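Local coordinates for N-acetylglucosamine-6-phosphate deacetylase (Thermotoga maritima, PDB 1O12), which probably removes the acetyl group from N-acetylglucosamine 6-phosphate, as other metal-dependent deacetylases of the NagA family do, at residues Thr97-Glu100 with Lys101-Ile105; Pro147-Arg150 with Glu151-Glu154. All blocks are in the same frame, centred on the assembly; numbering follows the deposited sequence.

Interaction 1: Thr97-Glu100 with Lys101-Ile105; sequences TSLE and KMKEI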
ATOM      1  N   THR A  97      15.392  27.010  -9.627  1.00 41.99           N
ATOM      2  CA  THR A  97      15.935  28.149 -10.335  1.00 43.08           C
ATOM      3  C   THR A  97      16.680  29.104  -9.398  1.00 42.38           C
ATOM      4  O   THR A  97      16.941  28.776  -8.239  1.00 41.68           O
ATOM      5  CB  THR A  97      14.776  28.877 -11.086  1.00 44.00           C
ATOM      6  OG1 THR A  97      15.326  29.747 -12.085  1.00 46.69           O
ATOM      7  CG2 THR A  97      13.875  29.662 -10.093  1.00 41.91           C
ATOM      8  N   SER A  98      17.020  30.284  -9.901  1.00 42.69           N
ATOM      9  CA  SER A  98      17.746  31.265  -9.090  1.00 43.17           C
ATOM     10  C   SER A  98      16.856  32.080  -8.150  1.00 43.92           C
ATOM     11  O   SER A  98      15.679  32.273  -8.419  1.00 45.57           O
ATOM     12  CB  SER A  98      18.529  32.226 -10.004  1.00 41.15           C
ATOM     13  OG  SER A  98      17.713  32.803 -11.016  1.00 39.12           O
ATOM     14  N   LEU A  99      17.416  32.554  -7.044  1.00 45.30           N
ATOM     15  CA  LEU A  99      16.653  33.388  -6.122  1.00 46.69           C
ATOM     16  C   LEU A  99      16.150  34.589  -6.935  1.00 47.93           C
ATOM     17  O   LEU A  99      15.114  35.179  -6.630  1.00 48.55           O
ATOM     18  CB  LEU A  99      17.535  33.897  -4.970  1.00 45.42           C
ATOM     19  CG  LEU A  99      16.920  33.966  -3.558  1.00 47.23           C
ATOM     20  CD1 LEU A  99      17.800  34.809  -2.636  1.00 44.98           C
ATOM     21  CD2 LEU A  99      15.536  34.556  -3.606  1.00 46.99           C
ATOM     22  N   GLU A 100      16.886  34.946  -7.983  1.00 48.75           N
ATOM     23  CA  GLU A 100      16.494  36.076  -8.795  1.00 50.34           C
ATOM     24  C   GLU A 100      15.203  35.813  -9.554  1.00 49.32           C
ATOM     25  O   GLU A 100      14.246  36.564  -9.419  1.00 48.76           O
ATOM     26  CB  GLU A 100      17.611  36.437  -9.762  1.00 53.68           C
ATOM     27  CG  GLU A 100      18.032  37.896  -9.676  1.00 59.59           C
ATOM     28  CD  GLU A 100      16.924  38.879 -10.081  1.00 64.33           C
ATOM     29  OE1 GLU A 100      15.968  39.092  -9.282  1.00 65.54           O
ATOM     30  OE2 GLU A 100      17.014  39.439 -11.210  1.00 66.87           O
ATOM     31  N   LYS A 101      15.178  34.751 -10.351  1.00 49.58           N
ATOM     32  CA  LYS A 101      13.985  34.395 -11.113  1.00 49.67           C
ATOM     33  C   LYS A 101      12.798  34.297 -10.176  1.00 49.52           C
ATOM     34  O   LYS A 101      11.724  34.811 -10.462  1.00 49.11           O
ATOM     35  CB  LYS A 101      14.185  33.057 -11.821  1.00 49.08           C
ATOM     36  CG  LYS A 101      15.087  33.140 -13.025  1.00 51.82           C
ATOM     37  CD  LYS A 101      14.552  34.158 -14.019  1.00 54.50           C
ATOM     38  CE  LYS A 101      13.081  33.894 -14.356  1.00 54.58           C
ATOM     39  NZ  LYS A 101      12.905  32.502 -14.850  1.00 56.23           N
HETATM   40  N   MSE A 102      13.016  33.618  -9.061  1.00 49.72           N
HETATM   41  CA  MSE A 102      12.015  33.428  -8.034  1.00 51.99           C
HETATM   42  C   MSE A 102      11.356  34.761  -7.655  1.00 50.23           C
HETATM   43  O   MSE A 102      10.135  34.900  -7.758  1.00 51.11           O
HETATM   44  CB  MSE A 102      12.693  32.814  -6.809  1.00 58.33           C
HETATM   45  CG  MSE A 102      12.086  31.548  -6.250  1.00 66.83           C
HETATM   46 SE   MSE A 102      13.480  30.492  -5.315  1.00 81.69          SE
HETATM   47  CE  MSE A 102      14.065  29.334  -6.800  1.00 76.56           C
ATOM     48  N   LYS A 103      12.159  35.734  -7.212  1.00 47.93           N
ATOM     49  CA  LYS A 103      11.650  37.048  -6.806  1.00 45.18           C
ATOM     50  C   LYS A 103      10.861  37.690  -7.927  1.00 42.93           C
ATOM     51  O   LYS A 103       9.830  38.308  -7.672  1.00 41.77           O
ATOM     52  CB  LYS A 103      12.781  37.998  -6.399  1.00 46.00           C
ATOM     53  CG  LYS A 103      13.617  37.554  -5.187  1.00 49.56           C
ATOM     54  CD  LYS A 103      13.981  38.766  -4.303  1.00 52.46           C
ATOM     55  CE  LYS A 103      14.646  39.905  -5.106  1.00 54.27           C
ATOM     56  NZ  LYS A 103      14.557  41.276  -4.476  1.00 54.57           N
ATOM     57  N   GLU A 104      11.339  37.534  -9.161  1.00 40.58           N
ATOM     58  CA  GLU A 104      10.667  38.104 -10.322  1.00 40.21           C
ATOM     59  C   GLU A 104       9.344  37.395 -10.623  1.00 39.26           C
ATOM     60  O   GLU A 104       8.364  38.031 -11.020  1.00 39.83           O
ATOM     61  CB  GLU A 104      11.567  38.040 -11.564  1.00 42.60           C
ATOM     62  CG  GLU A 104      10.956  38.684 -12.833  1.00 48.80           C
ATOM     63  CD  GLU A 104      10.991  37.759 -14.063  1.00 53.56           C
ATOM     64  OE1 GLU A 104      10.394  38.101 -15.119  1.00 55.45           O
ATOM     65  OE2 GLU A 104      11.620  36.678 -13.978  1.00 57.28           O
ATOM     66  N   ILE A 105       9.303  36.079 -10.445  1.00 37.10           N
ATOM     67  CA  ILE A 105       8.067  35.364 -10.717  1.00 35.59           C
ATOM     68  C   ILE A 105       7.031  35.687  -9.629  1.00 36.54           C
ATOM     69  O   ILE A 105       5.855  35.906  -9.932  1.00 34.65           O
ATOM     70  CB  ILE A 105       8.328  33.862 -10.831  1.00 33.61           C
ATOM     71  CG1 ILE A 105       9.088  33.613 -12.137  1.00 31.24           C
ATOM     72  CG2 ILE A 105       7.001  33.091 -10.832  1.00 32.61           C
ATOM     73  CD1 ILE A 105       9.792  32.316 -12.219  1.00 29.73           C
TER

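Interaction 2: Pro147-Arg150 with Glu151-Glu154; sequences PSER and ELSE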
ATOM      1  N   PRO A 147      18.022  25.398   1.871  1.00 43.96           N
ATOM      2  CA  PRO A 147      17.382  26.662   2.228  1.00 45.73           C
ATOM      3  C   PRO A 147      18.304  27.446   3.152  1.00 47.85           C
ATOM      4  O   PRO A 147      19.028  26.865   3.967  1.00 47.15           O
ATOM      5  CB  PRO A 147      16.107  26.214   2.925  1.00 45.78           C
ATOM      6  CG  PRO A 147      16.479  24.855   3.481  1.00 43.93           C
ATOM      7  CD  PRO A 147      17.245  24.249   2.354  1.00 43.88           C
ATOM      8  N   SER A 148      18.260  28.769   3.032  1.00 49.93           N
ATOM      9  CA  SER A 148      19.108  29.644   3.834  1.00 49.98           C
ATOM     10  C   SER A 148      18.245  30.726   4.436  1.00 50.50           C
ATOM     11  O   SER A 148      17.200  31.052   3.890  1.00 50.68           O
ATOM     12  CB  SER A 148      20.152  30.299   2.937  1.00 49.25           C
ATOM     13  OG  SER A 148      19.539  31.304   2.148  1.00 48.24           O
ATOM     14  N   GLU A 149      18.702  31.306   5.547  1.00 52.15           N
ATOM     15  CA  GLU A 149      17.968  32.378   6.231  1.00 51.78           C
ATOM     16  C   GLU A 149      17.784  33.565   5.284  1.00 51.60           C
ATOM     17  O   GLU A 149      16.775  34.280   5.356  1.00 51.94           O
ATOM     18  CB  GLU A 149      18.741  32.825   7.473  1.00 52.27           C
ATOM     19  CG  GLU A 149      17.935  33.582   8.500  1.00 54.07           C
ATOM     20  CD  GLU A 149      17.087  32.658   9.345  1.00 55.69           C
ATOM     21  OE1 GLU A 149      17.591  31.562   9.687  1.00 56.69           O
ATOM     22  OE2 GLU A 149      15.936  33.028   9.673  1.00 55.15           O
ATOM     23  N   ARG A 150      18.769  33.758   4.405  1.00 51.11           N
ATOM     24  CA  ARG A 150      18.766  34.829   3.410  1.00 52.01           C
ATOM     25  C   ARG A 150      17.671  34.616   2.364  1.00 51.66           C
ATOM     26  O   ARG A 150      17.039  35.571   1.912  1.00 52.08           O
ATOM     27  CB  ARG A 150      20.130  34.889   2.714  1.00 55.34           C
ATOM     28  CG  ARG A 150      20.250  35.861   1.523  1.00 59.35           C
ATOM     29  CD  ARG A 150      21.649  35.733   0.878  1.00 62.64           C
ATOM     30  NE  ARG A 150      22.700  35.764   1.907  1.00 67.85           N
ATOM     31  CZ  ARG A 150      24.016  35.614   1.693  1.00 69.96           C
ATOM     32  NH1 ARG A 150      24.492  35.413   0.462  1.00 69.73           N
ATOM     33  NH2 ARG A 150      24.866  35.669   2.722  1.00 68.95           N
ATOM     34  N   GLU A 151      17.441  33.370   1.955  1.00 49.42           N
ATOM     35  CA  GLU A 151      16.397  33.134   0.968  1.00 47.72           C
ATOM     36  C   GLU A 151      15.025  33.031   1.627  1.00 45.76           C
ATOM     37  O   GLU A 151      14.029  33.499   1.085  1.00 44.47           O
ATOM     38  CB  GLU A 151      16.693  31.872   0.151  1.00 47.97           C
ATOM     39  CG  GLU A 151      17.819  32.059  -0.833  1.00 49.66           C
ATOM     40  CD  GLU A 151      18.130  30.798  -1.615  1.00 52.13           C
ATOM     41  OE1 GLU A 151      17.305  30.405  -2.478  1.00 52.42           O
ATOM     42  OE2 GLU A 151      19.198  30.194  -1.352  1.00 51.74           O
ATOM     43  N   LEU A 152      14.976  32.436   2.804  1.00 43.17           N
ATOM     44  CA  LEU A 152      13.714  32.298   3.473  1.00 43.48           C
ATOM     45  C   LEU A 152      12.990  33.645   3.501  1.00 44.34           C
ATOM     46  O   LEU A 152      11.758  33.702   3.426  1.00 44.95           O
ATOM     47  CB  LEU A 152      13.935  31.809   4.891  1.00 43.02           C
ATOM     48  CG  LEU A 152      12.638  31.343   5.550  1.00 45.59           C
ATOM     49  CD1 LEU A 152      12.270  29.954   4.958  1.00 43.89           C
ATOM     50  CD2 LEU A 152      12.792  31.272   7.084  1.00 44.34           C
ATOM     51  N   SER A 153      13.756  34.731   3.581  1.00 43.90           N
ATOM     52  CA  SER A 153      13.168  36.071   3.647  1.00 43.56           C
ATOM     53  C   SER A 153      12.517  36.573   2.359  1.00 42.58           C
ATOM     54  O   SER A 153      11.821  37.576   2.375  1.00 42.85           O
ATOM     55  CB  SER A 153      14.219  37.100   4.109  1.00 43.48           C
ATOM     56  OG  SER A 153      15.026  37.556   3.030  1.00 42.50           O
ATOM     57  N   GLU A 154      12.756  35.902   1.243  1.00 42.48           N
ATOM     58  CA  GLU A 154      12.145  36.322  -0.008  1.00 42.97           C
ATOM     59  C   GLU A 154      10.889  35.501  -0.343  1.00 42.55           C
ATOM     60  O   GLU A 154      10.208  35.786  -1.321  1.00 43.25           O
ATOM     61  CB  GLU A 154      13.142  36.195  -1.159  1.00 45.51           C
ATOM     62  CG  GLU A 154      14.371  37.068  -1.037  1.00 47.52           C
ATOM     63  CD  GLU A 154      14.033  38.536  -0.990  1.00 50.02           C
ATOM     64  OE1 GLU A 154      14.670  39.242  -0.194  1.00 51.52           O
ATOM     65  OE2 GLU A 154      13.145  38.995  -1.749  1.00 52.31           O
TER

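Interaction 1: Thr97-Glu100 with Lys101-Ile105
Met102 N bonds back to Ser98 O (3.1 Å, N-H...O 173°), the first i to i+4 bond of a helix, and Lys103 N to Leu99 O and Glu104 N to Glu100 O continue the helical series. Ser98 is the N-cap. Its hydroxyl, held between the backbone N and the carbonyl carbon (chi1 52°), turns to the helix start, where OG accepts from Lys101 N at 3.3 Å. Ser98 OG also touches Lys101 CG at 3.3 Å. With an alanine in place of Ser98 the capping acceptor would be gone, and Lys101 N is likely to lose its side-chain mate at the first turn. Thr97 lies across the lysine chain at about a right angle, its OG1 against Lys101 CB at 3.5 Å, while its CG2 meets the CE end of selenomethionine Met102. The bend of Met102 at chi3 (-92°) carries CE back to the threonine. On another side Leu99 CD2 rests on Lys103 CG (3.9 Å). Beyond the turn, Arg145 NH1 bonds to Thr97 O, and Met102 packs on Pro129. The turn opens helix 99-115, which links the parallel strands 87-93 and 121-127 of the TIM-barrel amidohydrolase domain; the side chain of Met102 lies about 9 Å from that of the iron ligand Glu127.

Interaction 2: Pro147-Arg150 with Glu151-Glu154
A serine N-cap starts the short, weakly bonded helix 149-152, which lies in the connection between the parallel strands 121-127 and 159-164 of the amidohydrolase barrel. Ser148 OG accepts from Glu151 N at 3.0 Å with an N-H...O angle of 150°, and the same N-H makes a weak second bond to Ser148 O. Ser148 O also accepts from Leu152 N at 2.8 Å. The first torsion of the serine (chi1 74°) sets OG between its own backbone N and carbonyl carbon, facing Glu151 N, and Glu151 lies alongside it: CB and CG of Glu151 each come to 3.5 Å from Ser148 OG, and the acid chain then runs on extended. Leu152 CB packs against Ser148 O, also at 3.5 Å. At the far end of the turn Ser153 OG donates to Arg150 O (3.0 Å), approaching from above the carbonyl plane, 40° out of it. Outside the turn, Glu151 OE1 is taken up by a salt bridge to Arg145 NH2 and a hydrogen bond with Tyr130 OH, and Glu149 OE2 pairs with Arg176 NH1. Because Ser148 contributes both its hydroxyl and its carbonyl, one residue serves two successive N-H groups, and the carboxylate of the buried Glu151, paired with Arg145, would probably be kept in its charged form.

Interactions 1 and 2 follow one another along the chain, with strand 121-127 between them, and their centres lie 12 Å apart on the same side of the protein. Both are helix starts in successive strand-to-strand connections of the barrel, one leading into strand 121-127 and the other into strand 159-164. They meet directly: Leu99 of interaction 1 packs through CD1 on Glu151 CG and through CD2 on Glu154 CG, and the side chain of Lys103 also packs against that of Glu154. Arg145 bonds to both, reaching Thr97 O and Glu151 OE1. The helix starts are thus tied to each other within the same domain.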